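Local coordinates for protein acyl-CoA hydrolase (Bacillus halodurans, PDB 1VPM) that binds coenzyme A and probably hydrolyses long-chain fatty acyl-CoA thioesters, as a hotdog-fold member of the acyl coenzyme A hydrolase family, at residues Gly83-Phe91 with Tyr103-Leu111. Numbering follows the deposited sequence.
Sequences GDALELEGF and YVRVHSNNL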
loop_
_atom_site.group_PDB
_atom_site.type_symbol
_atom_site.label_atom_id
_atom_site.label_comp_id
_atom_site.label_asym_id
_atom_site.label_seq_id
_atom_site.Cartn_x
_atom_site.Cartn_y
_atom_site.Cartn_z
ATOM N N GLY A 83 13.090 7.258 -8.870
ATOM C CA GLY A 83 12.644 8.179 -9.898
ATOM C C GLY A 83 12.943 7.630 -11.270
ATOM O O GLY A 83 12.448 8.183 -12.273
ATOM N N ASP A 84 13.761 6.570 -11.316
ATOM C CA ASP A 84 13.910 5.763 -12.504
ATOM C C ASP A 84 12.637 5.051 -12.772
ATOM O O ASP A 84 11.738 4.938 -11.924
ATOM C CB ASP A 84 14.970 4.671 -12.364
ATOM C CG ASP A 84 16.358 5.181 -12.337
ATOM O OD1 ASP A 84 16.548 6.383 -12.652
ATOM O OD2 ASP A 84 17.267 4.345 -12.036
ATOM N N ALA A 85 12.557 4.525 -13.980
ATOM C CA ALA A 85 11.387 3.734 -14.286
ATOM C C ALA A 85 11.896 2.344 -14.612
ATOM O O ALA A 85 12.961 2.156 -15.256
ATOM C CB ALA A 85 10.669 4.259 -15.448
ATOM N N LEU A 86 11.117 1.367 -14.206
ATOM C CA LEU A 86 11.348 0.001 -14.577
ATOM C C LEU A 86 10.389 -0.389 -15.660
ATOM O O LEU A 86 9.197 -0.176 -15.522
ATOM C CB LEU A 86 11.117 -0.935 -13.410
ATOM C CG LEU A 86 12.108 -1.144 -12.297
ATOM C CD1 LEU A 86 11.513 -2.241 -11.362
ATOM C CD2 LEU A 86 13.442 -1.636 -12.841
ATOM N N GLU A 87 10.914 -1.022 -16.701
ATOM C CA GLU A 87 10.161 -1.475 -17.859
ATOM C C GLU A 87 10.237 -3.023 -17.880
ATOM O O GLU A 87 11.310 -3.548 -17.933
ATOM C CB GLU A 87 10.810 -0.949 -19.124
ATOM C CG GLU A 87 11.065 0.575 -19.110
ATOM C CD GLU A 87 11.895 1.074 -20.339
ATOM O OE1 GLU A 87 12.546 0.226 -21.045
ATOM O OE2 GLU A 87 11.869 2.317 -20.568
ATOM N N LEU A 88 9.089 -3.655 -17.935
ATOM C CA LEU A 88 9.014 -5.088 -17.971
ATOM C C LEU A 88 8.258 -5.545 -19.219
ATOM O O LEU A 88 7.263 -4.873 -19.617
ATOM C CB LEU A 88 8.294 -5.618 -16.722
ATOM C CG LEU A 88 8.929 -5.352 -15.330
ATOM C CD1 LEU A 88 8.212 -4.165 -14.674
ATOM C CD2 LEU A 88 8.812 -6.568 -14.476
ATOM N N GLU A 89 8.700 -6.689 -19.752
ATOM C CA GLU A 89 8.014 -7.310 -20.885
ATOM C C GLU A 89 8.004 -8.804 -20.704
ATOM O O GLU A 89 9.035 -9.374 -20.412
ATOM C CB GLU A 89 8.718 -6.949 -22.198
ATOM C CG GLU A 89 8.035 -7.528 -23.434
ATOM C CD GLU A 89 8.799 -7.290 -24.720
ATOM O OE1 GLU A 89 9.943 -6.792 -24.723
ATOM O OE2 GLU A 89 8.230 -7.589 -25.773
ATOM N N GLY A 90 6.856 -9.406 -20.896
ATOM C CA GLY A 90 6.682 -10.823 -20.731
ATOM C C GLY A 90 5.975 -11.425 -21.941
ATOM O O GLY A 90 5.147 -10.739 -22.578
ATOM N N PHE A 91 6.319 -12.656 -22.240
ATOM C CA PHE A 91 5.546 -13.467 -23.183
ATOM C C PHE A 91 5.738 -14.943 -22.967
ATOM O O PHE A 91 6.752 -15.388 -22.436
ATOM C CB PHE A 91 5.855 -13.069 -24.627
ATOM C CG PHE A 91 7.299 -12.982 -24.955
ATOM C CD1 PHE A 91 7.993 -11.785 -24.815
ATOM C CD2 PHE A 91 7.952 -14.062 -25.505
ATOM C CE1 PHE A 91 9.316 -11.699 -25.189
ATOM C CE2 PHE A 91 9.274 -13.972 -25.884
ATOM C CZ PHE A 91 9.943 -12.775 -25.739
ATOM N N TYR A 103 8.760 -15.987 -20.342
ATOM C CA TYR A 103 10.003 -15.197 -20.315
ATOM C C TYR A 103 9.666 -13.758 -19.963
ATOM O O TYR A 103 8.732 -13.158 -20.518
ATOM C CB TYR A 103 10.700 -15.293 -21.690
ATOM C CG TYR A 103 11.792 -14.259 -21.899
ATOM C CD1 TYR A 103 13.061 -14.443 -21.382
ATOM C CD2 TYR A 103 11.526 -13.066 -22.595
ATOM C CE1 TYR A 103 14.070 -13.474 -21.585
ATOM C CE2 TYR A 103 12.515 -12.125 -22.821
ATOM C CZ TYR A 103 13.755 -12.291 -22.290
ATOM O OH TYR A 103 14.683 -11.318 -22.545
ATOM N N VAL A 104 10.442 -13.192 -19.045
ATOM C CA VAL A 104 10.326 -11.813 -18.657
ATOM C C VAL A 104 11.689 -11.133 -18.748
ATOM O O VAL A 104 12.637 -11.607 -18.204
ATOM C CB VAL A 104 9.743 -11.664 -17.236
ATOM C CG1 VAL A 104 9.610 -10.208 -16.859
ATOM C CG2 VAL A 104 8.357 -12.309 -17.123
ATOM N N ARG A 105 11.705 -9.928 -19.336
ATOM C CA ARG A 105 12.891 -9.049 -19.343
ATOM C C ARG A 105 12.543 -7.762 -18.628
ATOM O O ARG A 105 11.434 -7.191 -18.781
ATOM C CB ARG A 105 13.429 -8.791 -20.734
ATOM C CG ARG A 105 12.449 -8.467 -21.833
ATOM C CD ARG A 105 13.229 -8.063 -23.118
ATOM N NE ARG A 105 12.396 -8.214 -24.305
ATOM C CZ ARG A 105 12.683 -9.045 -25.312
ATOM N NH1 ARG A 105 13.742 -9.845 -25.289
ATOM N NH2 ARG A 105 11.865 -9.113 -26.343
ATOM N N VAL A 106 13.511 -7.277 -17.864
ATOM C CA VAL A 106 13.356 -6.050 -17.082
ATOM C C VAL A 106 14.527 -5.094 -17.420
ATOM O O VAL A 106 15.699 -5.479 -17.423
ATOM C CB VAL A 106 13.364 -6.349 -15.574
ATOM C CG1 VAL A 106 13.181 -5.062 -14.805
ATOM C CG2 VAL A 106 12.333 -7.420 -15.187
ATOM N N HIS A 107 14.188 -3.846 -17.736
ATOM C CA HIS A 107 15.165 -2.754 -17.975
ATOM C C HIS A 107 14.845 -1.615 -17.031
ATOM O O HIS A 107 13.693 -1.459 -16.598
ATOM C CB HIS A 107 15.067 -2.185 -19.402
ATOM C CG HIS A 107 15.597 -3.112 -20.447
ATOM N ND1 HIS A 107 14.876 -4.192 -20.915
ATOM C CD2 HIS A 107 16.777 -3.114 -21.105
ATOM C CE1 HIS A 107 15.606 -4.822 -21.827
ATOM N NE2 HIS A 107 16.761 -4.183 -21.967
ATOM N N SER A 108 15.880 -0.856 -16.685
ATOM C CA SER A 108 15.689 0.440 -16.024
ATOM C C SER A 108 15.813 1.530 -17.058
ATOM O O SER A 108 16.634 1.434 -17.970
ATOM C CB SER A 108 16.706 0.665 -14.911
ATOM O OG SER A 108 18.022 0.512 -15.430
ATOM N N ASN A 109 15.008 2.551 -16.909
ATOM C CA ASN A 109 15.120 3.752 -17.684
ATOM C C ASN A 109 15.537 4.897 -16.751
ATOM O O ASN A 109 14.807 5.274 -15.855
ATOM C CB ASN A 109 13.814 4.047 -18.378
ATOM C CG ASN A 109 14.007 4.869 -19.598
ATOM O OD1 ASN A 109 14.871 5.765 -19.633
ATOM N ND2 ASN A 109 13.233 4.570 -20.633
ATOM N N ASN A 110 16.764 5.371 -16.908
ATOM C CA ASN A 110 17.281 6.455 -16.080
ATOM C C ASN A 110 16.553 7.771 -16.415
ATOM O O ASN A 110 16.607 8.246 -17.545
ATOM C CB ASN A 110 18.766 6.600 -16.330
ATOM C CG ASN A 110 19.418 7.578 -15.427
ATOM O OD1 ASN A 110 19.053 8.731 -15.366
ATOM N ND2 ASN A 110 20.415 7.121 -14.715
ATOM N N LEU A 111 15.826 8.288 -15.454
ATOM C CA LEU A 111 14.959 9.400 -15.857
ATOM C C LEU A 111 15.759 10.696 -16.057
ATOM O O LEU A 111 15.294 11.547 -16.754
ATOM C CB LEU A 111 13.623 9.474 -15.054
ATOM C CG LEU A 111 12.647 8.247 -15.210
ATOM C CD1 LEU A 111 11.255 8.275 -14.428
ATOM C CD2 LEU A 111 12.319 7.844 -16.615
HETATM O O HOH W 1 12.123 -4.879 -20.611
HETATM O O HOH W 2 9.544 -7.812 -28.051
#
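Ala85, Glu87, Glu89 and Phe91 form antiparallel hydrogen-bonded pairs with Asn109, His107, Arg105 and Tyr103, as at Glu87 N to His107 O (2.8 Å), while Leu86, Leu88 and Gly90 fill the non-hydrogen-bonded positions. On the Leu86 face, branched aliphatics suit burial: Leu88 lies alongside Val106, CD2 to CG2 3.7 Å, and both lean on helix 43-62. This is the central hairpin of the hotdog fold, whose sheet curls round that helix. From Glu87 to Phe91 the other face is mostly polar and aromatic. The long chains of Glu89 and Arg105, side by side, bring opposite charges together as a salt bridge: Arg105 NE points nearly straight (171°) at Glu89 OE1, 2.9 Å away, from above the carboxylate plane. Glu89 OE2 also pairs with Arg23, Arg105 NH1 with Glu147. A methionine in place of Arg105 would probably leave Glu89 OE1 and Glu147 without their mate. With CG of Phe91 between its backbone N and carbonyl carbon (chi1 49°), Phe91 CZ lies 3.5 Å from Tyr103 CD2, the ring planes inclined by 55°. The Asn109 amide supplies an N-H for the Glu87 carboxylate, ND2 hydrogen-bonding to OE2 from the syn side, tilted out of the carboxylate plane, at 2.6 Å, while OE1 engages Arg116.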